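Local coordinates for HDLP (histone deacetylase-like protein) (Aquifex aeolicus, PDB 1C3S) that binds zinc and probably works as a metal-dependent deacetylase of the histone deacetylase family, here holding a hydroxamic acid ligand at the metal, at residues Y91-S96 / S136-F141; I165-H170 / L253-D258; G296-A301 / F335-D340. The protein carries 2 engineered substitutions. All blocks are in the same frame, centred on the assembly; numbering follows the deposited sequence.

Interaction 1: Y91-S96 / S136-F141; sequences YENPVS and SRANGF. With SHH (octanedioic acid hydroxyamide phenylamide), chain C.
Two hydrogen bonds tie E92 and N93 to the backbone at G140 and F141. The firmer one runs from F141 N to N93 OD1 at 2.7 Å, the donor lying almost in line with the amide C=O, though the bond is bent at the hydrogen, 130°. The rest of that amide is fixed as well, because ND2 bonds to the carbonyl of N87. With CG opposite its own N (chi1 -160°) and the chain extended beyond, E92 carries its carboxylate to the amide of G140; this bond, OE1 to G140 N at 3.3 Å, is weak. G140 and F141 both have positive phi, easy for the glycine, and their N-H groups face loop 91-96.

Van der Waals packing fills in round these bonds. A138 CB sits against the amide of N93, 3.5 Å from ND2. E92 crosses F141 at about a right angle, its CG 3.9 Å from CD2 of the ring.

Ligand packing comes third. The F141 ring turns a face to the alkyl chain, with SHH C3 3.5 Å above its plane and off toward the rim, while CZ lies 3.5 Å from C5. H21 meets the same ring edge-to-face. With an alanine here the alkyl chain would probably lose its wall on this side, and H21 its aromatic partner. Farther out, Y91 brings its hydroxyl, bonded to N20 O, up to the phenyl group of SHH. Aromatic walls round an extended aliphatic chain, with a bulkier end group at the mouth, are typical of the narrow channel that leads to zinc in histone deacetylases.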
# COMPACT_ATOMS: atom_id res chain seq x y z
N TYR A 91 15.69 12.14 -7.84
CA TYR A 91 15.10 11.26 -8.83
C TYR A 91 13.97 10.50 -8.17
O TYR A 91 12.90 10.31 -8.75
CB TYR A 91 16.16 10.27 -9.29
CG TYR A 91 15.59 9.07 -10.01
CD1 TYR A 91 15.14 9.16 -11.32
CD2 TYR A 91 15.47 7.85 -9.36
CE1 TYR A 91 14.58 8.07 -11.96
CE2 TYR A 91 14.91 6.75 -10.00
CZ TYR A 91 14.47 6.87 -11.30
OH TYR A 91 13.95 5.78 -11.94
N GLU A 92 14.25 10.05 -6.95
CA GLU A 92 13.34 9.26 -6.13
C GLU A 92 12.00 9.94 -5.88
O GLU A 92 10.93 9.37 -6.13
CB GLU A 92 14.03 8.96 -4.79
CG GLU A 92 13.46 7.77 -4.04
CD GLU A 92 14.30 7.37 -2.82
OE1 GLU A 92 14.18 8.03 -1.76
OE2 GLU A 92 15.09 6.39 -2.95
N ASN A 93 12.08 11.17 -5.39
CA ASN A 93 10.90 11.98 -5.08
C ASN A 93 11.11 13.30 -5.82
O ASN A 93 11.47 14.30 -5.22
CB ASN A 93 10.87 12.22 -3.57
CG ASN A 93 11.27 10.99 -2.78
OD1 ASN A 93 10.68 9.93 -2.93
ND2 ASN A 93 12.28 11.13 -1.94
N PRO A 94 10.86 13.31 -7.14
CA PRO A 94 11.05 14.53 -7.91
C PRO A 94 9.97 15.55 -7.68
O PRO A 94 9.04 15.34 -6.90
CB PRO A 94 11.00 14.04 -9.37
CG PRO A 94 11.13 12.55 -9.26
CD PRO A 94 10.33 12.26 -8.02
N VAL A 95 10.13 16.66 -8.39
CA VAL A 95 9.19 17.75 -8.39
C VAL A 95 8.16 17.35 -9.45
O VAL A 95 8.52 16.87 -10.54
CB VAL A 95 9.90 19.05 -8.82
CG1 VAL A 95 8.89 20.10 -9.33
CG2 VAL A 95 10.67 19.60 -7.64
N SER A 96 6.88 17.51 -9.14
CA SER A 96 5.83 17.19 -10.09
C SER A 96 4.52 17.64 -9.46
O SER A 96 4.52 18.24 -8.39
CB SER A 96 5.77 15.68 -10.35
OG SER A 96 5.27 15.02 -9.21
N SER A 136 8.86 14.93 8.45
CA SER A 136 9.32 16.09 7.70
C SER A 136 10.26 15.66 6.57
O SER A 136 11.31 16.28 6.36
CB SER A 136 10.06 17.05 8.63
OG SER A 136 9.33 17.25 9.82
N ARG A 137 9.89 14.63 5.83
CA ARG A 137 10.79 14.17 4.79
C ARG A 137 10.20 13.23 3.75
O ARG A 137 9.44 12.32 4.07
CB ARG A 137 12.00 13.52 5.49
CG ARG A 137 12.92 12.69 4.65
CD ARG A 137 14.08 12.28 5.53
NE ARG A 137 14.92 13.44 5.85
CZ ARG A 137 15.86 13.91 5.04
NH1 ARG A 137 16.09 13.31 3.87
NH2 ARG A 137 16.57 14.97 5.40
N ALA A 138 10.55 13.48 2.49
CA ALA A 138 10.09 12.64 1.40
C ALA A 138 10.89 11.35 1.51
O ALA A 138 12.01 11.37 2.03
CB ALA A 138 10.34 13.32 0.05
N ASN A 139 10.36 10.24 1.02
CA ASN A 139 11.08 8.99 1.16
C ASN A 139 10.44 7.83 0.42
O ASN A 139 9.30 7.48 0.69
CB ASN A 139 11.23 8.66 2.66
CG ASN A 139 11.83 7.29 2.91
OD1 ASN A 139 12.95 6.99 2.49
ND2 ASN A 139 11.08 6.45 3.62
N GLY A 140 11.20 7.26 -0.50
CA GLY A 140 10.76 6.12 -1.28
C GLY A 140 9.54 6.40 -2.11
O GLY A 140 8.56 5.65 -2.03
N PHE A 141 9.60 7.47 -2.90
CA PHE A 141 8.50 7.89 -3.78
C PHE A 141 7.37 8.56 -3.01
O PHE A 141 6.45 9.10 -3.62
CB PHE A 141 7.90 6.69 -4.51
CG PHE A 141 8.89 5.88 -5.28
CD1 PHE A 141 8.50 4.68 -5.86
CD2 PHE A 141 10.19 6.32 -5.47
CE1 PHE A 141 9.37 3.93 -6.61
CE2 PHE A 141 11.09 5.59 -6.22
CZ PHE A 141 10.68 4.38 -6.80
O1 SHH C . 6.58 -0.08 -1.00
O2 SHH C . 7.36 0.55 -3.62
N1 SHH C . 7.43 0.97 -1.42
C1 SHH C . 8.00 0.91 -2.66
C2 SHH C . 9.43 1.12 -2.73
C3 SHH C . 9.85 2.38 -3.49
C4 SHH C . 11.35 2.55 -3.48
C5 SHH C . 11.93 1.89 -4.71
C6 SHH C . 13.23 2.64 -4.96
C7 SHH C . 14.20 1.80 -5.76
C8 SHH C . 14.36 2.39 -7.13
O3 SHH C . 14.74 3.52 -7.38
N2 SHH C . 14.05 1.48 -8.09
C9 SHH C . 13.77 1.62 -9.57
C10 SHH C . 13.51 0.39 -10.27
C11 SHH C . 13.24 0.41 -11.71
C12 SHH C . 13.24 1.63 -12.46
C13 SHH C . 13.54 2.87 -11.72
C14 SHH C . 13.79 2.88 -10.26

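Interaction 2: I165-H170 / L253-D258; sequences IDLDAH and LQLGTD. With ZN (zinc ion), chain B; SHH (octanedioic acid hydroxyamide phenylamide), chain C.
D168 and D258 turn their carboxylates toward one another across the contact, and a zinc ion bridges them: each binds it through OD2, D168 OD2 at 1.9 Å and D258 OD2 also at 1.9 Å. H170 completes the protein's share with ND1, 2.2 Å from the metal, its ring plane inclined 55° to the D258 carboxylate. The fourth ligand is SHH O1 at 1.8 Å, and SHH C2 lies 3.4 Å above the middle of the imidazole, packed on its face.

Second contacts set the carboxylates' rotation. D258 has CG between its backbone N and carbonyl carbon (chi1 56°), which swings the group over to A169; there OD1 takes A169 N at 2.8 Å, on the syn side and somewhat out of plane. D168 OD2 accepts H170 N at 3.1 Å through its anti lone pair, closing an Asx turn, while its OD1 is held by G295 N. That OD1 also lies close to G256 CA, where any side chain beyond hydrogen would run into it.

The setting is the central parallel sheet of the arginase-deacetylase fold, with zinc just past the C-terminal ends of neighbouring strands 162-166 and 250-254. Q254 N bonds to I165 O, and Q254 O receives L167 N. On one face of this pair the D166 carboxylate lies against Q254 CG, 3.2 Å from OD2, and that oxygen also bonds to H131 ND1. On the other, L253 CD1 meets I165 CG2 at an oblique crossing; beyond the strands L167 and L255 run side by side, beneath helix 272-286.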
# COMPACT_ATOMS: atom_id res chain seq x y z
N ILE A 165 -1.49 -3.24 9.41
CA ILE A 165 -0.85 -4.38 8.75
C ILE A 165 -0.46 -3.95 7.32
O ILE A 165 -1.30 -3.51 6.53
CB ILE A 165 -1.82 -5.57 8.68
CG1 ILE A 165 -2.26 -5.96 10.09
CG2 ILE A 165 -1.19 -6.72 7.91
CD1 ILE A 165 -3.48 -6.89 10.13
N ASP A 166 0.81 -4.10 6.99
CA ASP A 166 1.34 -3.70 5.70
C ASP A 166 1.80 -4.96 4.95
O ASP A 166 2.73 -5.65 5.38
CB ASP A 166 2.51 -2.74 5.98
CG ASP A 166 3.04 -2.05 4.73
OD1 ASP A 166 3.59 -2.73 3.85
OD2 ASP A 166 2.90 -0.80 4.66
N LEU A 167 1.15 -5.28 3.84
CA LEU A 167 1.55 -6.47 3.09
C LEU A 167 2.32 -6.06 1.84
O LEU A 167 2.59 -6.88 0.98
CB LEU A 167 0.33 -7.30 2.69
CG LEU A 167 -0.67 -7.65 3.80
CD1 LEU A 167 -1.76 -8.54 3.20
CD2 LEU A 167 0.02 -8.34 4.95
N ASP A 168 2.67 -4.79 1.77
CA ASP A 168 3.44 -4.28 0.66
C ASP A 168 4.79 -4.95 0.76
O ASP A 168 5.28 -5.19 1.86
CB ASP A 168 3.64 -2.79 0.81
CG ASP A 168 4.16 -2.15 -0.44
OD1 ASP A 168 3.32 -1.68 -1.22
OD2 ASP A 168 5.40 -2.15 -0.63
N ALA A 169 5.40 -5.22 -0.38
CA ALA A 169 6.70 -5.87 -0.45
C ALA A 169 7.82 -5.15 0.28
O ALA A 169 8.87 -5.75 0.51
CB ALA A 169 7.08 -6.08 -1.91
N HIS A 170 7.62 -3.88 0.64
CA HIS A 170 8.66 -3.13 1.36
C HIS A 170 8.20 -2.66 2.73
O HIS A 170 7.03 -2.35 2.94
CB HIS A 170 9.10 -1.88 0.59
CG HIS A 170 9.37 -2.11 -0.85
ND1 HIS A 170 8.38 -2.48 -1.72
CD2 HIS A 170 10.54 -1.98 -1.53
CE1 HIS A 170 8.95 -2.56 -2.90
NE2 HIS A 170 10.26 -2.27 -2.83
N LEU A 253 -5.23 -1.93 6.70
CA LEU A 253 -4.47 -2.90 5.94
C LEU A 253 -4.02 -2.22 4.65
O LEU A 253 -4.84 -1.63 3.96
CB LEU A 253 -5.37 -4.10 5.64
CG LEU A 253 -4.88 -5.32 4.88
CD1 LEU A 253 -3.78 -6.04 5.66
CD2 LEU A 253 -6.08 -6.23 4.65
N GLN A 254 -2.72 -2.27 4.35
CA GLN A 254 -2.25 -1.66 3.12
C GLN A 254 -2.00 -2.86 2.23
O GLN A 254 -1.40 -3.85 2.66
CB GLN A 254 -0.96 -0.84 3.33
CG GLN A 254 0.33 -1.55 2.97
CD GLN A 254 0.91 -1.11 1.63
OE1 GLN A 254 1.40 0.02 1.48
NE2 GLN A 254 0.86 -1.99 0.67
N LEU A 255 -2.48 -2.77 0.99
CA LEU A 255 -2.37 -3.87 0.05
C LEU A 255 -1.62 -3.53 -1.24
O LEU A 255 -2.21 -3.46 -2.33
CB LEU A 255 -3.77 -4.36 -0.28
CG LEU A 255 -4.55 -4.73 0.98
CD1 LEU A 255 -6.05 -4.61 0.74
CD2 LEU A 255 -4.13 -6.09 1.43
N GLY A 256 -0.31 -3.34 -1.11
CA GLY A 256 0.51 -3.06 -2.27
C GLY A 256 0.59 -4.34 -3.08
O GLY A 256 0.73 -5.42 -2.52
N THR A 257 0.50 -4.22 -4.41
CA THR A 257 0.54 -5.39 -5.27
C THR A 257 1.96 -5.67 -5.72
O THR A 257 2.19 -6.52 -6.59
CB THR A 257 -0.32 -5.21 -6.55
OG1 THR A 257 0.20 -4.12 -7.33
CG2 THR A 257 -1.78 -4.92 -6.18
N ASP A 258 2.93 -4.97 -5.15
CA ASP A 258 4.28 -5.22 -5.60
C ASP A 258 4.88 -6.55 -5.14
O ASP A 258 5.94 -6.93 -5.63
CB ASP A 258 5.24 -4.05 -5.31
CG ASP A 258 5.27 -3.68 -3.85
OD1 ASP A 258 4.87 -4.52 -3.02
OD2 ASP A 258 5.73 -2.55 -3.55
ZN ZN B . 6.47 -1.54 -2.11
O1 SHH C . 6.58 -0.08 -1.00
O2 SHH C . 7.36 0.55 -3.62
N1 SHH C . 7.43 0.97 -1.42
C1 SHH C . 8.00 0.91 -2.66
C2 SHH C . 9.43 1.12 -2.73
C3 SHH C . 9.85 2.38 -3.49
C4 SHH C . 11.35 2.55 -3.48
C5 SHH C . 11.93 1.89 -4.71
C6 SHH C . 13.23 2.64 -4.96
C7 SHH C . 14.20 1.80 -5.76
C8 SHH C . 14.36 2.39 -7.13
O3 SHH C . 14.74 3.52 -7.38
N2 SHH C . 14.05 1.48 -8.09
C9 SHH C . 13.77 1.62 -9.57
C10 SHH C . 13.51 0.39 -10.27
C11 SHH C . 13.24 0.41 -11.71
C12 SHH C . 13.24 1.63 -12.46
C13 SHH C . 13.54 2.87 -11.72
C14 SHH C . 13.79 2.88 -10.26

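Interaction 3: G296-A301 / F335-D340; sequences GYHPYA and FEEFDD. With SHH (octanedioic acid hydroxyamide phenylamide), chain C.
P299, at the start of helix 299-313, packs its ring over F335, and H298 just before it holds the helix N-cap position. This is the tight part. P299 CD makes a CH-pi contact, 3.8 Å from the centroid of the F335 ring and 19° off its normal. CG of F335 is anti to the backbone N (chi1 159°), which brings one face of the ring against P299, with H298 approaching from that same side. H298 meets it with its plane turned 81° away, the two centroids 4.8 Å apart, an oblique pairing of neither stacked nor edge-to-face kind. Y297 O also approaches the ring, 3.6 Å from CE1.

The outer side is looser. F335 and E337 are partly exposed, no hydrogen bond joins the two segments, and F338 to D340 are exposed, though F338 meets Y264 edge-to-face. E337 brings its carboxylate to the edge of the H298 ring without a hydrogen bond, and the closeness there is doubtful; OE2 has a weak hydrogen bond to Y264 OH.

Y297 leads the other way, into the zinc site. Its hydroxyl donates to the hydroxamate carbonyl; the modelled OH to SHH O2 distance, 2.3 Å, is too short to be taken literally.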
# COMPACT_ATOMS: atom_id res chain seq x y z
N GLY A 296 3.02 -0.74 -6.42
CA GLY A 296 2.56 -1.61 -7.48
C GLY A 296 3.06 -0.99 -8.76
O GLY A 296 2.68 0.14 -9.08
N TYR A 297 3.89 -1.70 -9.52
CA TYR A 297 4.44 -1.08 -10.71
C TYR A 297 4.15 -1.75 -12.03
O TYR A 297 4.47 -1.21 -13.09
CB TYR A 297 5.93 -0.91 -10.49
CG TYR A 297 6.18 -0.30 -9.13
CD1 TYR A 297 6.17 -1.08 -7.98
CD2 TYR A 297 6.26 1.09 -8.99
CE1 TYR A 297 6.23 -0.50 -6.71
CE2 TYR A 297 6.31 1.67 -7.75
CZ TYR A 297 6.29 0.89 -6.61
OH TYR A 297 6.25 1.53 -5.39
N HIS A 298 3.54 -2.92 -11.98
CA HIS A 298 3.18 -3.61 -13.21
C HIS A 298 1.70 -3.33 -13.44
O HIS A 298 0.84 -3.78 -12.67
CB HIS A 298 3.38 -5.10 -13.09
CG HIS A 298 3.23 -5.81 -14.39
ND1 HIS A 298 4.27 -5.92 -15.30
CD2 HIS A 298 2.14 -6.33 -15.00
CE1 HIS A 298 3.82 -6.49 -16.40
NE2 HIS A 298 2.53 -6.74 -16.25
N PRO A 299 1.37 -2.61 -14.52
CA PRO A 299 -0.03 -2.29 -14.80
C PRO A 299 -1.00 -3.48 -14.78
O PRO A 299 -2.10 -3.38 -14.22
CB PRO A 299 0.06 -1.61 -16.17
CG PRO A 299 1.33 -2.27 -16.78
CD PRO A 299 2.24 -2.11 -15.59
N TYR A 300 -0.58 -4.61 -15.36
CA TYR A 300 -1.40 -5.82 -15.42
C TYR A 300 -1.66 -6.47 -14.06
O TYR A 300 -2.78 -6.87 -13.76
CB TYR A 300 -0.73 -6.86 -16.34
CG TYR A 300 -0.60 -6.48 -17.81
CD1 TYR A 300 -0.38 -5.15 -18.20
CD2 TYR A 300 -0.57 -7.47 -18.81
CE1 TYR A 300 -0.13 -4.82 -19.54
CE2 TYR A 300 -0.32 -7.14 -20.15
CZ TYR A 300 -0.10 -5.82 -20.50
OH TYR A 300 0.21 -5.50 -21.79
N ALA A 301 -0.61 -6.61 -13.26
CA ALA A 301 -0.74 -7.23 -11.96
C ALA A 301 -1.56 -6.32 -11.08
O ALA A 301 -2.49 -6.76 -10.39
CB ALA A 301 0.62 -7.45 -11.36
N PHE A 335 4.11 0.32 -21.00
CA PHE A 335 4.81 0.01 -19.77
C PHE A 335 6.25 -0.41 -20.02
O PHE A 335 7.16 -0.03 -19.27
CB PHE A 335 4.05 -1.10 -19.05
CG PHE A 335 4.89 -1.84 -18.05
CD1 PHE A 335 5.54 -1.17 -17.02
CD2 PHE A 335 5.03 -3.22 -18.15
CE1 PHE A 335 6.33 -1.86 -16.11
CE2 PHE A 335 5.82 -3.92 -17.25
CZ PHE A 335 6.47 -3.24 -16.22
N GLU A 336 6.45 -1.20 -21.07
CA GLU A 336 7.77 -1.71 -21.40
C GLU A 336 8.18 -2.67 -20.28
O GLU A 336 8.42 -2.24 -19.15
CB GLU A 336 8.81 -0.59 -21.51
CG GLU A 336 10.24 -1.10 -21.77
CD GLU A 336 11.30 -0.01 -21.65
OE1 GLU A 336 11.38 0.62 -20.57
OE2 GLU A 336 12.06 0.20 -22.63
N GLU A 337 8.23 -3.95 -20.60
CA GLU A 337 8.61 -4.97 -19.63
C GLU A 337 10.10 -4.75 -19.32
O GLU A 337 10.88 -4.44 -20.22
CB GLU A 337 8.40 -6.35 -20.26
CG GLU A 337 7.93 -7.44 -19.31
CD GLU A 337 6.53 -7.20 -18.79
OE1 GLU A 337 5.60 -7.05 -19.61
OE2 GLU A 337 6.37 -7.18 -17.56
N PHE A 338 10.49 -4.90 -18.05
CA PHE A 338 11.89 -4.69 -17.66
C PHE A 338 12.79 -5.77 -18.24
O PHE A 338 13.74 -5.46 -18.95
CB PHE A 338 12.02 -4.66 -16.14
CG PHE A 338 13.38 -4.25 -15.65
CD1 PHE A 338 13.86 -2.96 -15.90
CD2 PHE A 338 14.19 -5.15 -14.96
CE1 PHE A 338 15.13 -2.58 -15.47
CE2 PHE A 338 15.46 -4.78 -14.52
CZ PHE A 338 15.93 -3.49 -14.77
N ASP A 339 12.52 -7.03 -17.92
CA ASP A 339 13.31 -8.11 -18.47
C ASP A 339 12.86 -8.20 -19.92
O ASP A 339 11.87 -8.87 -20.23
CB ASP A 339 13.01 -9.45 -17.78
CG ASP A 339 13.72 -10.63 -18.46
OD1 ASP A 339 13.49 -10.85 -19.67
OD2 ASP A 339 14.49 -11.34 -17.78
N ASP A 340 13.60 -7.52 -20.80
CA ASP A 340 13.30 -7.49 -22.22
C ASP A 340 12.04 -8.27 -22.56
O ASP A 340 10.95 -7.70 -22.59
CB ASP A 340 14.48 -8.00 -23.02
CG ASP A 340 15.69 -7.11 -22.89
OD1 ASP A 340 16.20 -6.97 -21.75
OD2 ASP A 340 16.12 -6.53 -23.91
O1 SHH C . 6.58 -0.08 -1.00
O2 SHH C . 7.36 0.55 -3.62
N1 SHH C . 7.43 0.97 -1.42
C1 SHH C . 8.00 0.91 -2.66
C2 SHH C . 9.43 1.12 -2.73
C3 SHH C . 9.85 2.38 -3.49
C4 SHH C . 11.35 2.55 -3.48
C5 SHH C . 11.93 1.89 -4.71
C6 SHH C . 13.23 2.64 -4.96
C7 SHH C . 14.20 1.80 -5.76
C8 SHH C . 14.36 2.39 -7.13
O3 SHH C . 14.74 3.52 -7.38
N2 SHH C . 14.05 1.48 -8.09
C9 SHH C . 13.77 1.62 -9.57
C10 SHH C . 13.51 0.39 -10.27
C11 SHH C . 13.24 0.41 -11.71
C12 SHH C . 13.24 1.63 -12.46
C13 SHH C . 13.54 2.87 -11.72
C14 SHH C . 13.79 2.88 -10.26

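Overall arrangement
Interaction 2 is the core of the three, its centre about 5 Å from that of the chain, where sheet bonds, leucine packing and carboxylates on zinc come together. Interactions 1 and 3 join loops, and in interaction 3 a helix start, their centres about 16 and 17 Å out. Interaction 1 is largely buried and uses side chain to backbone bonds; interaction 3 does without them, relying on ring and proline packing beside a partly exposed loop. The ligand touches all three: its zinc-binding end at interaction 2, its hydroxamate carbonyl at Y297 of interaction 3, its chain and phenyl group at interaction 1. Through G296 and Y297 interaction 3 touches both others; interactions 1 and 2 share only the ligand.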